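Local structure of CRISPR system Cmr subunit Cmr1-1 (Pyrococcus furiosus, 4W8Z) at residues Lys89-Lys94 with Thr118-Pro123; Ile14-Ser19 with Ser125-Val130; Ile139-Leu144 with Gly203-Val208; Trp44-Leu49 with Thr143-Ala148. The protein binds RNA and, together with Cmr6, caps the type III-B Cmr ribonucleoprotein complex that targets invading nucleic acids in CRISPR immunity. One frame throughout, in Å; residues are numbered along the deposited sequence.

Contact 1 of 4, residues Lys89-Lys94 with Thr118-Pro123; sequences KRLNLK and THYYPP
Lys89 and Tyr120 form an antiparallel hydrogen-bonded pair, Lys89 N giving to Tyr120 O at 2.9 Å and Tyr120 N giving back to Lys89 O at 3.1 Å, and the non-hydrogen-bonded pair Arg90-His119 follows. Past that pair Leu91 N donates to Thr118 O at 2.9 Å, so the ribbon runs one bond beyond its strands. The same carbonyl draws Arg90 NH2 in a weak bond. Arg90 CG stands anti to the backbone N (chi1 -158°) and the chain bends at chi2; this folds the side chain back over its partner strand. Its CD lies over the face of the His119 ring, a CH-pi contact 4.2 Å from the centroid, while Thr118 CB sits above one face of the guanidinium. Thr118 OG1 and His119 ND1 share a hydrogen bond, which would limit rotation of the imidazole. On the face of Lys89 and Tyr120, Lys89 CG packs on Pro122 CG at 3.6 Å and its NZ turns off to Ser87 O. Leu91 CD1 lies over one face of the Tyr120 ring, 4.0 Å from Tyr120 CD1, and Arg90 O lies at the ring edge, in its plane. The two-stranded ribbon lies at the surface, and the chain between its strands forms helices 95-99 and 106-113; Tyr121 meets Phe127 of strand 126-133 edge-to-face, and the Tyr120 ring meets that of His21.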
loop_
_atom_site.group_PDB
_atom_site.type_symbol
_atom_site.label_atom_id
_atom_site.label_comp_id
_atom_site.label_asym_id
_atom_site.label_seq_id
_atom_site.Cartn_x
_atom_site.Cartn_y
_atom_site.Cartn_z
ATOM N N LYS A 89 10.720 -19.774 1.851
ATOM C CA LYS A 89 11.027 -20.765 0.826
ATOM C C LYS A 89 12.148 -20.279 -0.082
ATOM O O LYS A 89 12.437 -19.086 -0.134
ATOM C CB LYS A 89 9.781 -21.087 0.001
ATOM C CG LYS A 89 8.589 -21.563 0.823
ATOM C CD LYS A 89 8.859 -22.910 1.471
ATOM C CE LYS A 89 7.589 -23.507 2.058
ATOM N NZ LYS A 89 7.068 -22.737 3.220
ATOM N N ARG A 90 12.775 -21.211 -0.795
ATOM C CA ARG A 90 13.904 -20.896 -1.664
ATOM C C ARG A 90 13.460 -20.061 -2.861
ATOM O O ARG A 90 12.423 -20.333 -3.468
ATOM C CB ARG A 90 14.583 -22.183 -2.140
ATOM C CG ARG A 90 16.021 -22.001 -2.590
ATOM C CD ARG A 90 16.878 -21.454 -1.463
ATOM N NE ARG A 90 18.297 -21.450 -1.807
ATOM C CZ ARG A 90 18.893 -20.494 -2.512
ATOM N NH1 ARG A 90 20.189 -20.576 -2.776
ATOM N NH2 ARG A 90 18.193 -19.456 -2.955
ATOM N N LEU A 91 14.248 -19.044 -3.195
ATOM C CA LEU A 91 13.916 -18.151 -4.299
ATOM C C LEU A 91 14.408 -18.696 -5.638
ATOM O O LEU A 91 15.593 -18.985 -5.805
ATOM C CB LEU A 91 14.504 -16.760 -4.058
ATOM C CG LEU A 91 14.303 -15.740 -5.184
ATOM C CD1 LEU A 91 12.826 -15.432 -5.375
ATOM C CD2 LEU A 91 15.088 -14.466 -4.918
ATOM N N ASN A 92 13.483 -18.831 -6.584
ATOM C CA ASN A 92 13.812 -19.249 -7.942
ATOM C C ASN A 92 13.977 -18.036 -8.858
ATOM O O ASN A 92 13.014 -17.323 -9.139
ATOM C CB ASN A 92 12.728 -20.191 -8.477
ATOM C CG ASN A 92 13.008 -20.677 -9.887
ATOM O OD1 ASN A 92 14.102 -20.489 -10.421
ATOM N ND2 ASN A 92 12.017 -21.316 -10.496
ATOM N N LEU A 93 15.200 -17.807 -9.325
ATOM C CA LEU A 93 15.504 -16.623 -10.123
ATOM C C LEU A 93 14.918 -16.705 -11.531
ATOM O O LEU A 93 14.837 -15.698 -12.238
ATOM C CB LEU A 93 17.017 -16.407 -10.192
ATOM C CG LEU A 93 17.663 -16.061 -8.849
ATOM C CD1 LEU A 93 19.143 -15.770 -9.021
ATOM C CD2 LEU A 93 16.951 -14.881 -8.199
ATOM N N LYS A 94 14.500 -17.903 -11.931
ATOM C CA LYS A 94 13.848 -18.092 -13.222
ATOM C C LYS A 94 12.459 -17.458 -13.227
ATOM O O LYS A 94 11.896 -17.190 -14.286
ATOM C CB LYS A 94 13.748 -19.582 -13.560
ATOM N N THR A 118 18.002 -14.984 -0.239
ATOM C CA THR A 118 17.894 -16.364 -0.698
ATOM C C THR A 118 16.487 -16.916 -0.501
ATOM O O THR A 118 16.054 -17.813 -1.226
ATOM C CB THR A 118 18.901 -17.280 0.025
ATOM O OG1 THR A 118 18.947 -16.943 1.417
ATOM C CG2 THR A 118 20.286 -17.115 -0.572
ATOM N N HIS A 119 15.774 -16.372 0.479
ATOM C CA HIS A 119 14.421 -16.830 0.766
ATOM C C HIS A 119 13.402 -15.692 0.768
ATOM O O HIS A 119 13.749 -14.525 0.955
ATOM C CB HIS A 119 14.382 -17.562 2.109
ATOM C CG HIS A 119 15.280 -18.758 2.169
ATOM N ND1 HIS A 119 16.645 -18.656 2.319
ATOM C CD2 HIS A 119 15.004 -20.082 2.098
ATOM C CE1 HIS A 119 17.174 -19.868 2.341
ATOM N NE2 HIS A 119 16.201 -20.749 2.209
ATOM N N TYR A 120 12.141 -16.055 0.558
ATOM C CA TYR A 120 11.037 -15.104 0.591
ATOM C C TYR A 120 9.793 -15.810 1.107
ATOM O O TYR A 120 9.836 -17.000 1.424
ATOM C CB TYR A 120 10.784 -14.504 -0.798
ATOM C CG TYR A 120 10.132 -15.449 -1.794
ATOM C CD1 TYR A 120 10.755 -16.624 -2.187
ATOM C CD2 TYR A 120 8.902 -15.147 -2.360
ATOM C CE1 TYR A 120 10.159 -17.481 -3.100
ATOM C CE2 TYR A 120 8.307 -15.991 -3.275
ATOM C CZ TYR A 120 8.935 -17.155 -3.641
ATOM O OH TYR A 120 8.326 -17.989 -4.551
ATOM N N TYR A 121 8.688 -15.081 1.203
ATOM C CA TYR A 121 7.413 -15.685 1.565
ATOM C C TYR A 121 6.506 -15.742 0.341
ATOM O O TYR A 121 5.973 -14.718 -0.090
ATOM C CB TYR A 121 6.735 -14.909 2.695
ATOM C CG TYR A 121 7.377 -15.080 4.054
ATOM C CD1 TYR A 121 7.249 -16.271 4.761
ATOM C CD2 TYR A 121 8.098 -14.045 4.640
ATOM C CE1 TYR A 121 7.827 -16.427 6.008
ATOM C CE2 TYR A 121 8.679 -14.194 5.887
ATOM C CZ TYR A 121 8.539 -15.386 6.564
ATOM O OH TYR A 121 9.116 -15.534 7.802
ATOM N N PRO A 122 6.337 -16.942 -0.232
ATOM C CA PRO A 122 5.543 -17.110 -1.454
ATOM C C PRO A 122 4.049 -16.999 -1.177
ATOM O O PRO A 122 3.652 -17.099 -0.012
ATOM C CB PRO A 122 5.918 -18.520 -1.917
ATOM C CG PRO A 122 6.247 -19.234 -0.658
ATOM C CD PRO A 122 6.903 -18.219 0.237
ATOM N N PRO A 123 3.235 -16.772 -2.226
ATOM C CA PRO A 123 1.774 -16.746 -2.078
ATOM C C PRO A 123 1.266 -17.952 -1.291
ATOM O O PRO A 123 1.603 -19.086 -1.625
ATOM C CB PRO A 123 1.277 -16.784 -3.523
ATOM C CG PRO A 123 2.363 -16.112 -4.295
ATOM C CD PRO A 123 3.654 -16.473 -3.609
#

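Contact 2 of 4, residues Ile14-Ser19 with Ser125-Val130; sequences IESITS and SRFRVV
Paired strands make this contact: the end of strand 8-16 runs antiparallel to the start of strand 126-133, the two central strands of a four-stranded sheet. Strand order and intervening helices are consistent with the beta-alpha-beta-beta-alpha-beta (ferredoxin-like) fold of RAMP proteins. The short segments approach to 4.8 Å with their directions 152° apart. Ile14 and Phe127 are a hydrogen-bonded pair, each backbone N giving to the other's O at 2.9 Å; Glu15-Arg126 is the non-hydrogen-bonded pair, and Ser16 N reaches Ser125 O at 2.8 Å. On the face of Ile14 and Phe127, both buried, Ile14 CG1 rests against Phe127 CB at 3.9 Å, and Ser16 OG lies at the edge of the Phe127 ring while bonding to Thr20 OG1. The face of Glu15 and Arg126 carries charge instead. Glu15, CG anti to the backbone N (chi1 175°) and extended beyond it, slants across Arg126, which is stretched from CG to NE. Carboxylate and guanidinium planes are 16° apart in a salt bridge: Arg126 NE meets the anti side of Glu15 OE1 at 3.0 Å, somewhat out of the carboxylate plane, and NH2 adds a weak bond to that same oxygen.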
loop_
_atom_site.group_PDB
_atom_site.type_symbol
_atom_site.label_atom_id
_atom_site.label_comp_id
_atom_site.label_asym_id
_atom_site.label_seq_id
_atom_site.Cartn_x
_atom_site.Cartn_y
_atom_site.Cartn_z
ATOM N N ILE A 14 -3.751 -13.652 8.407
ATOM C CA ILE A 14 -3.662 -13.101 7.061
ATOM C C ILE A 14 -2.767 -13.977 6.193
ATOM O O ILE A 14 -1.900 -14.689 6.693
ATOM C CB ILE A 14 -3.144 -11.647 7.059
ATOM C CG1 ILE A 14 -1.630 -11.601 7.272
ATOM C CG2 ILE A 14 -3.874 -10.824 8.108
ATOM C CD1 ILE A 14 -1.042 -10.203 7.200
ATOM N N GLU A 15 -3.008 -13.944 4.890
ATOM C CA GLU A 15 -2.269 -14.769 3.952
ATOM C C GLU A 15 -1.752 -13.912 2.801
ATOM O O GLU A 15 -2.437 -12.993 2.344
ATOM C CB GLU A 15 -3.156 -15.903 3.432
ATOM C CG GLU A 15 -2.520 -16.763 2.355
ATOM C CD GLU A 15 -3.450 -17.853 1.847
ATOM O OE1 GLU A 15 -4.015 -18.596 2.678
ATOM O OE2 GLU A 15 -3.622 -17.959 0.613
ATOM N N SER A 16 -0.540 -14.207 2.342
ATOM C CA SER A 16 0.037 -13.503 1.205
ATOM C C SER A 16 -0.643 -13.909 -0.103
ATOM O O SER A 16 -0.768 -15.095 -0.413
ATOM C CB SER A 16 1.542 -13.766 1.115
ATOM O OG SER A 16 2.206 -13.316 2.282
ATOM N N ILE A 17 -1.089 -12.915 -0.861
ATOM C CA ILE A 17 -1.616 -13.149 -2.197
ATOM C C ILE A 17 -0.475 -13.098 -3.207
ATOM O O ILE A 17 -0.427 -13.887 -4.152
ATOM C CB ILE A 17 -2.692 -12.120 -2.563
ATOM C CG1 ILE A 17 -3.955 -12.364 -1.736
ATOM C CG2 ILE A 17 -3.002 -12.163 -4.048
ATOM C CD1 ILE A 17 -4.942 -11.220 -1.785
ATOM N N THR A 18 0.451 -12.168 -2.994
ATOM C CA THR A 18 1.634 -12.051 -3.836
ATOM C C THR A 18 2.894 -12.321 -3.024
ATOM O O THR A 18 2.853 -12.324 -1.792
ATOM C CB THR A 18 1.739 -10.655 -4.481
ATOM O OG1 THR A 18 1.635 -9.645 -3.467
ATOM C CG2 THR A 18 0.637 -10.451 -5.508
ATOM N N SER A 19 4.006 -12.553 -3.719
ATOM C CA SER A 19 5.293 -12.815 -3.078
ATOM C C SER A 19 5.612 -11.729 -2.064
ATOM O O SER A 19 5.501 -10.540 -2.362
ATOM C CB SER A 19 6.406 -12.902 -4.123
ATOM O OG SER A 19 6.060 -13.798 -5.167
ATOM N N SER A 125 1.703 -17.916 2.105
ATOM C CA SER A 125 2.341 -17.717 3.399
ATOM C C SER A 125 1.331 -17.129 4.369
ATOM O O SER A 125 0.598 -16.207 4.014
ATOM C CB SER A 125 3.552 -16.792 3.274
ATOM O OG SER A 125 4.572 -17.370 2.468
ATOM N N ARG A 126 1.276 -17.656 5.587
ATOM C CA ARG A 126 0.299 -17.168 6.554
ATOM C C ARG A 126 0.945 -16.544 7.781
ATOM O O ARG A 126 2.039 -16.933 8.186
ATOM C CB ARG A 126 -0.640 -18.296 6.972
ATOM C CG ARG A 126 -1.587 -18.722 5.871
ATOM C CD ARG A 126 -2.661 -19.644 6.386
ATOM N NE ARG A 126 -3.542 -20.062 5.302
ATOM C CZ ARG A 126 -4.607 -20.841 5.458
ATOM N NH1 ARG A 126 -4.932 -21.293 6.662
ATOM N NH2 ARG A 126 -5.347 -21.165 4.406
ATOM N N PHE A 127 0.254 -15.564 8.357
ATOM C CA PHE A 127 0.734 -14.831 9.526
ATOM C C PHE A 127 -0.403 -14.660 10.522
ATOM O O PHE A 127 -1.538 -14.381 10.133
ATOM C CB PHE A 127 1.294 -13.459 9.128
ATOM C CG PHE A 127 2.401 -13.522 8.108
ATOM C CD1 PHE A 127 2.110 -13.654 6.758
ATOM C CD2 PHE A 127 3.731 -13.449 8.496
ATOM C CE1 PHE A 127 3.120 -13.723 5.816
ATOM C CE2 PHE A 127 4.748 -13.510 7.557
ATOM C CZ PHE A 127 4.439 -13.647 6.216
ATOM N N ARG A 128 -0.105 -14.837 11.804
ATOM C CA ARG A 128 -1.081 -14.560 12.848
ATOM C C ARG A 128 -0.879 -13.159 13.397
ATOM O O ARG A 128 0.233 -12.782 13.764
ATOM C CB ARG A 128 -0.980 -15.580 13.978
ATOM C CG ARG A 128 -1.786 -15.195 15.205
ATOM C CD ARG A 128 -2.454 -16.409 15.819
ATOM N NE ARG A 128 -2.985 -17.296 14.787
ATOM C CZ ARG A 128 -3.775 -18.336 15.026
ATOM N NH1 ARG A 128 -4.141 -18.619 16.269
ATOM N NH2 ARG A 128 -4.201 -19.089 14.022
ATOM N N VAL A 129 -1.954 -12.381 13.446
ATOM C CA VAL A 129 -1.897 -11.047 14.023
ATOM C C VAL A 129 -2.890 -10.935 15.171
ATOM O O VAL A 129 -4.086 -11.163 14.991
ATOM C CB VAL A 129 -2.193 -9.955 12.978
ATOM C CG1 VAL A 129 -2.178 -8.588 13.632
ATOM C CG2 VAL A 129 -1.181 -10.015 11.842
ATOM N N VAL A 130 -2.390 -10.594 16.355
ATOM C CA VAL A 130 -3.233 -10.493 17.539
ATOM C C VAL A 130 -3.119 -9.103 18.149
ATOM O O VAL A 130 -2.014 -8.593 18.345
ATOM C CB VAL A 130 -2.855 -11.551 18.599
ATOM C CG1 VAL A 130 -3.673 -11.356 19.864
ATOM C CG2 VAL A 130 -3.046 -12.956 18.044
#

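Contact 3 of 4, residues Ile139-Leu144 with Gly203-Val208; sequences IKLATL and GEILGV
Lys140 is the first residue of 139-144 to touch segment 203-208: its CB lies 3.8 Å from Ile205 CD1 and its CD 3.9 Å from the same methyl. The lysine runs extended beyond CG, so its aliphatic part crosses the isoleucine tip; the lysine side chain also touches Val175 and Asp178 of helix 174-178. One residue on, Leu141 meets the other branch of Ile205. Its CG comes to 3.9 Å from Ile205 CG2, with CD2 at 4.0 Å from that methyl, and the two side chains slide past each other in opposite directions. The torsions of Ile205 explain this division: CG1 anti to the carbonyl carbon (chi1 -56°) sends the CG1-CD1 branch toward Lys140 and Leu144, whereas CG2, anti to the backbone N, is turned to Leu141. This is apolar helix-to-helix packing, in which the end of helix 188-206 lies against helix 136-152, probably one of the helices of the RAMP ferredoxin-like unit, with no hydrogen bond between the two segments. Leu141 CD1 also reaches Leu206 CD2 at 4.1 Å, the two leucines meeting at a slant. Leu206 in turn touches Ala50 and Phe54 of helix 38-54, so three helices come together here. Last along the segment, Leu144 points its CD1 tip to tip at Ile205 CD1, 4.0 Å away, while Gly207, with positive phi (116°), is the first residue to leave helical angles.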
loop_
_atom_site.group_PDB
_atom_site.type_symbol
_atom_site.label_atom_id
_atom_site.label_comp_id
_atom_site.label_asym_id
_atom_site.label_seq_id
_atom_site.Cartn_x
_atom_site.Cartn_y
_atom_site.Cartn_z
ATOM N N ILE A 139 -8.732 -0.288 20.647
ATOM C CA ILE A 139 -8.779 -1.553 19.918
ATOM C C ILE A 139 -9.583 -1.409 18.623
ATOM O O ILE A 139 -9.293 -2.079 17.629
ATOM C CB ILE A 139 -9.371 -2.693 20.790
ATOM C CG1 ILE A 139 -9.084 -4.059 20.170
ATOM C CG2 ILE A 139 -10.863 -2.519 21.010
ATOM C CD1 ILE A 139 -7.727 -4.609 20.516
ATOM N N LYS A 140 -10.575 -0.521 18.624
ATOM C CA LYS A 140 -11.352 -0.248 17.421
ATOM C C LYS A 140 -10.461 0.388 16.364
ATOM O O LYS A 140 -10.469 -0.020 15.202
ATOM C CB LYS A 140 -12.538 0.667 17.726
ATOM C CG LYS A 140 -13.729 -0.021 18.370
ATOM C CD LYS A 140 -14.899 0.950 18.493
ATOM C CE LYS A 140 -16.153 0.260 19.001
ATOM N NZ LYS A 140 -17.352 1.140 18.916
ATOM N N LEU A 141 -9.682 1.380 16.785
ATOM C CA LEU A 141 -8.777 2.091 15.891
ATOM C C LEU A 141 -7.637 1.202 15.383
ATOM O O LEU A 141 -7.166 1.361 14.257
ATOM C CB LEU A 141 -8.208 3.322 16.595
ATOM C CG LEU A 141 -9.216 4.436 16.878
ATOM C CD1 LEU A 141 -8.610 5.494 17.776
ATOM C CD2 LEU A 141 -9.694 5.045 15.577
ATOM N N ALA A 142 -7.194 0.270 16.218
ATOM C CA ALA A 142 -6.151 -0.669 15.826
ATOM C C ALA A 142 -6.657 -1.606 14.733
ATOM O O ALA A 142 -5.977 -1.838 13.734
ATOM C CB ALA A 142 -5.668 -1.463 17.031
ATOM N N THR A 143 -7.861 -2.134 14.928
ATOM C CA THR A 143 -8.460 -3.062 13.976
ATOM C C THR A 143 -8.785 -2.373 12.650
ATOM O O THR A 143 -8.562 -2.939 11.576
ATOM C CB THR A 143 -9.732 -3.711 14.564
ATOM O OG1 THR A 143 -9.351 -4.748 15.475
ATOM C CG2 THR A 143 -10.595 -4.315 13.475
ATOM N N LEU A 144 -9.294 -1.149 12.727
ATOM C CA LEU A 144 -9.551 -0.364 11.525
ATOM C C LEU A 144 -8.269 -0.180 10.725
ATOM O O LEU A 144 -8.268 -0.306 9.501
ATOM C CB LEU A 144 -10.153 0.992 11.887
ATOM C CG LEU A 144 -11.658 0.978 12.156
ATOM C CD1 LEU A 144 -12.091 2.249 12.843
ATOM C CD2 LEU A 144 -12.429 0.789 10.860
ATOM N N GLY A 203 -14.223 8.826 12.322
ATOM C CA GLY A 203 -14.491 10.166 12.809
ATOM C C GLY A 203 -15.184 10.157 14.160
ATOM O O GLY A 203 -14.795 10.890 15.072
ATOM N N GLU A 204 -16.212 9.319 14.283
ATOM C CA GLU A 204 -16.995 9.213 15.511
ATOM C C GLU A 204 -16.131 8.827 16.707
ATOM O O GLU A 204 -16.261 9.398 17.787
ATOM C CB GLU A 204 -18.131 8.198 15.329
ATOM C CG GLU A 204 -19.270 8.690 14.449
ATOM C CD GLU A 204 -20.279 7.602 14.123
ATOM O OE1 GLU A 204 -20.261 6.547 14.795
ATOM O OE2 GLU A 204 -21.085 7.801 13.187
ATOM N N ILE A 205 -15.236 7.869 16.499
ATOM C CA ILE A 205 -14.373 7.369 17.564
ATOM C C ILE A 205 -13.414 8.455 18.069
ATOM O O ILE A 205 -12.945 8.404 19.206
ATOM C CB ILE A 205 -13.578 6.127 17.081
ATOM C CG1 ILE A 205 -14.540 5.045 16.580
ATOM C CG2 ILE A 205 -12.700 5.565 18.183
ATOM C CD1 ILE A 205 -13.850 3.825 16.013
ATOM N N LEU A 206 -13.154 9.453 17.228
ATOM C CA LEU A 206 -12.233 10.534 17.572
ATOM C C LEU A 206 -12.953 11.805 18.034
ATOM O O LEU A 206 -12.327 12.724 18.563
ATOM C CB LEU A 206 -11.341 10.868 16.373
ATOM C CG LEU A 206 -10.507 9.751 15.740
ATOM C CD1 LEU A 206 -9.990 10.194 14.382
ATOM C CD2 LEU A 206 -9.353 9.350 16.642
ATOM N N GLY A 207 -14.265 11.856 17.828
ATOM C CA GLY A 207 -15.037 13.052 18.112
ATOM C C GLY A 207 -15.639 13.610 16.836
ATOM O O GLY A 207 -16.847 13.517 16.613
ATOM N N VAL A 208 -14.787 14.189 15.996
ATOM C CA VAL A 208 -15.179 14.619 14.658
ATOM C C VAL A 208 -13.932 14.903 13.830
ATOM O O VAL A 208 -12.818 14.897 14.357
ATOM C CB VAL A 208 -16.074 15.874 14.683
#

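Contact 4 of 4, residues Trp44-Leu49 with Thr143-Ala148; sequences WWFRAL and TLSLWA
Ala148 and Ser145, one helical turn apart, face Trp45, Phe46 and Leu49 of the crossing helix. Helices 44-49 and 143-148 cross at 101° with their axes 8.4 Å apart, and Phe46 and Ser145 bring their CA atoms to 5.1 Å; these are probably the two helices of the beta-alpha-beta-beta-alpha-beta unit. The Ala148 methyl packs on Trp45, 3.9 Å from CE3, and the Ala148 carbonyl oxygen stands over the centre of one indole face. CZ3 of Trp44 takes the opposite face, so the indole is held between its own helix and the crossing one. Leu49 has CG anti to the carbonyl carbon (chi1 -65°), which directs the branch to Leu144, CD1 lying 4.1 Å from Leu144 CB and 4.3 Å from Ala148 CB. Ser145 OG, hydrogen-bonded to Leu141 O, sits 3.3 Å from Phe46 CB and lies in the plane of the Phe46 ring at its edge. All six touching residues are buried, and no hydrogen bond crosses between the segments. The small Ala148 and Ser145 are consistent with the near approach of the backbones; with Ser145 OG satisfied in its own helix, the join rests on van der Waals packing and close fit.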
loop_
_atom_site.group_PDB
_atom_site.type_symbol
_atom_site.label_atom_id
_atom_site.label_comp_id
_atom_site.label_asym_id
_atom_site.label_seq_id
_atom_site.Cartn_x
_atom_site.Cartn_y
_atom_site.Cartn_z
ATOM N N TRP A 44 1.182 3.359 9.873
ATOM C CA TRP A 44 1.080 4.223 8.704
ATOM C C TRP A 44 -0.377 4.466 8.351
ATOM O O TRP A 44 -0.785 5.598 8.096
ATOM C CB TRP A 44 1.807 3.620 7.503
ATOM C CG TRP A 44 1.992 4.602 6.379
ATOM C CD1 TRP A 44 3.100 5.352 6.129
ATOM C CD2 TRP A 44 1.038 4.947 5.361
ATOM N NE1 TRP A 44 2.902 6.140 5.018
ATOM C CE2 TRP A 44 1.644 5.912 4.530
ATOM C CE3 TRP A 44 -0.267 4.528 5.071
ATOM C CZ2 TRP A 44 0.992 6.468 3.431
ATOM C CZ3 TRP A 44 -0.915 5.085 3.984
ATOM C CH2 TRP A 44 -0.284 6.046 3.176
ATOM N N TRP A 45 -1.162 3.393 8.350
ATOM C CA TRP A 45 -2.545 3.472 7.909
ATOM C C TRP A 45 -3.444 4.146 8.928
ATOM O O TRP A 45 -4.488 4.687 8.570
ATOM C CB TRP A 45 -3.074 2.078 7.564
ATOM C CG TRP A 45 -2.842 1.770 6.130
ATOM C CD1 TRP A 45 -1.938 0.890 5.612
ATOM C CD2 TRP A 45 -3.486 2.391 5.013
ATOM N NE1 TRP A 45 -1.995 0.907 4.241
ATOM C CE2 TRP A 45 -2.936 1.822 3.847
ATOM C CE3 TRP A 45 -4.479 3.369 4.886
ATOM C CZ2 TRP A 45 -3.348 2.194 2.566
ATOM C CZ3 TRP A 45 -4.888 3.737 3.616
ATOM C CH2 TRP A 45 -4.323 3.149 2.472
ATOM N N PHE A 46 -3.042 4.131 10.192
ATOM C CA PHE A 46 -3.789 4.867 11.199
ATOM C C PHE A 46 -3.728 6.356 10.896
ATOM O O PHE A 46 -4.715 7.073 11.046
ATOM C CB PHE A 46 -3.252 4.597 12.604
ATOM C CG PHE A 46 -3.823 5.509 13.643
ATOM C CD1 PHE A 46 -5.084 5.281 14.162
ATOM C CD2 PHE A 46 -3.106 6.606 14.090
ATOM C CE1 PHE A 46 -5.617 6.127 15.113
ATOM C CE2 PHE A 46 -3.633 7.454 15.038
ATOM C CZ PHE A 46 -4.891 7.214 15.552
ATOM N N ARG A 47 -2.559 6.816 10.469
ATOM C CA ARG A 47 -2.352 8.228 10.181
ATOM C C ARG A 47 -3.169 8.660 8.973
ATOM O O ARG A 47 -3.656 9.786 8.911
ATOM C CB ARG A 47 -0.873 8.520 9.939
ATOM C CG ARG A 47 0.039 8.152 11.090
ATOM C CD ARG A 47 1.370 8.862 10.943
ATOM N NE ARG A 47 1.156 10.277 10.649
ATOM C CZ ARG A 47 2.094 11.215 10.723
ATOM N NH1 ARG A 47 3.329 10.900 11.092
ATOM N NH2 ARG A 47 1.791 12.473 10.434
ATOM N N ALA A 48 -3.314 7.754 8.013
ATOM C CA ALA A 48 -4.073 8.040 6.802
ATOM C C ALA A 48 -5.566 8.113 7.102
ATOM O O ALA A 48 -6.290 8.906 6.499
ATOM C CB ALA A 48 -3.794 6.990 5.739
ATOM N N LEU A 49 -6.025 7.283 8.033
ATOM C CA LEU A 49 -7.424 7.307 8.447
ATOM C C LEU A 49 -7.714 8.535 9.301
ATOM O O LEU A 49 -8.552 9.364 8.951
ATOM C CB LEU A 49 -7.793 6.039 9.223
ATOM C CG LEU A 49 -7.746 4.704 8.478
ATOM C CD1 LEU A 49 -8.370 3.601 9.323
ATOM C CD2 LEU A 49 -8.430 4.802 7.124
ATOM N N THR A 143 -7.861 -2.134 14.928
ATOM C CA THR A 143 -8.460 -3.062 13.976
ATOM C C THR A 143 -8.785 -2.373 12.650
ATOM O O THR A 143 -8.562 -2.939 11.576
ATOM C CB THR A 143 -9.732 -3.711 14.564
ATOM O OG1 THR A 143 -9.351 -4.748 15.475
ATOM C CG2 THR A 143 -10.595 -4.315 13.475
ATOM N N LEU A 144 -9.294 -1.149 12.727
ATOM C CA LEU A 144 -9.551 -0.364 11.525
ATOM C C LEU A 144 -8.269 -0.180 10.725
ATOM O O LEU A 144 -8.268 -0.306 9.501
ATOM C CB LEU A 144 -10.153 0.992 11.887
ATOM C CG LEU A 144 -11.658 0.978 12.156
ATOM C CD1 LEU A 144 -12.091 2.249 12.843
ATOM C CD2 LEU A 144 -12.429 0.789 10.860
ATOM N N SER A 145 -7.176 0.109 11.428
ATOM C CA SER A 145 -5.866 0.242 10.798
ATOM C C SER A 145 -5.479 -1.019 10.042
ATOM O O SER A 145 -5.113 -0.958 8.866
ATOM C CB SER A 145 -4.803 0.558 11.843
ATOM O OG SER A 145 -5.042 1.824 12.426
ATOM N N LEU A 146 -5.564 -2.158 10.724
ATOM C CA LEU A 146 -5.234 -3.443 10.118
ATOM C C LEU A 146 -6.157 -3.761 8.948
ATOM O O LEU A 146 -5.706 -4.275 7.922
ATOM C CB LEU A 146 -5.303 -4.563 11.155
ATOM C CG LEU A 146 -5.090 -5.983 10.629
ATOM C CD1 LEU A 146 -3.775 -6.106 9.888
ATOM C CD2 LEU A 146 -5.130 -6.952 11.777
ATOM N N TRP A 147 -7.444 -3.463 9.112
ATOM C CA TRP A 147 -8.408 -3.615 8.028
ATOM C C TRP A 147 -7.955 -2.824 6.805
ATOM O O TRP A 147 -8.027 -3.316 5.678
ATOM C CB TRP A 147 -9.802 -3.151 8.460
ATOM C CG TRP A 147 -10.851 -3.344 7.396
ATOM C CD1 TRP A 147 -11.730 -4.388 7.290
ATOM C CD2 TRP A 147 -11.124 -2.478 6.285
ATOM N NE1 TRP A 147 -12.536 -4.222 6.186
ATOM C CE2 TRP A 147 -12.182 -3.060 5.551
ATOM C CE3 TRP A 147 -10.578 -1.267 5.839
ATOM C CZ2 TRP A 147 -12.702 -2.476 4.397
ATOM C CZ3 TRP A 147 -11.095 -0.688 4.691
ATOM C CH2 TRP A 147 -12.148 -1.294 3.984
ATOM N N ALA A 148 -7.495 -1.597 7.040
ATOM C CA ALA A 148 -7.047 -0.714 5.967
ATOM C C ALA A 148 -5.771 -1.241 5.312
ATOM O O ALA A 148 -5.612 -1.173 4.090
ATOM C CB ALA A 148 -6.831 0.699 6.493
#

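In the fold
Contacts 2 and 4 interlock along the chain, their segments alternating, because strand 8-16 leads on to helix 38-54 and strand 126-133 to helix 136-152. They meet in space where Val129 CG1 packs on Leu146 CD2 at 3.9 Å, helix against sheet; their centres are 17 Å apart. Contacts 3 and 4 share helix 136-152, with centres 10 Å apart and Leu141 CD1 touching Phe46 CE1 at 4.1 Å. Contact 1 adjoins the other end of contact 2 through Tyr120 CE2, 3.7 Å from Ser19 OG, and Pro123 on Ile17, centres 15 Å apart. Contacts 1 and 3 lie on opposite sides of the chain's centre, 38 Å between their own centres.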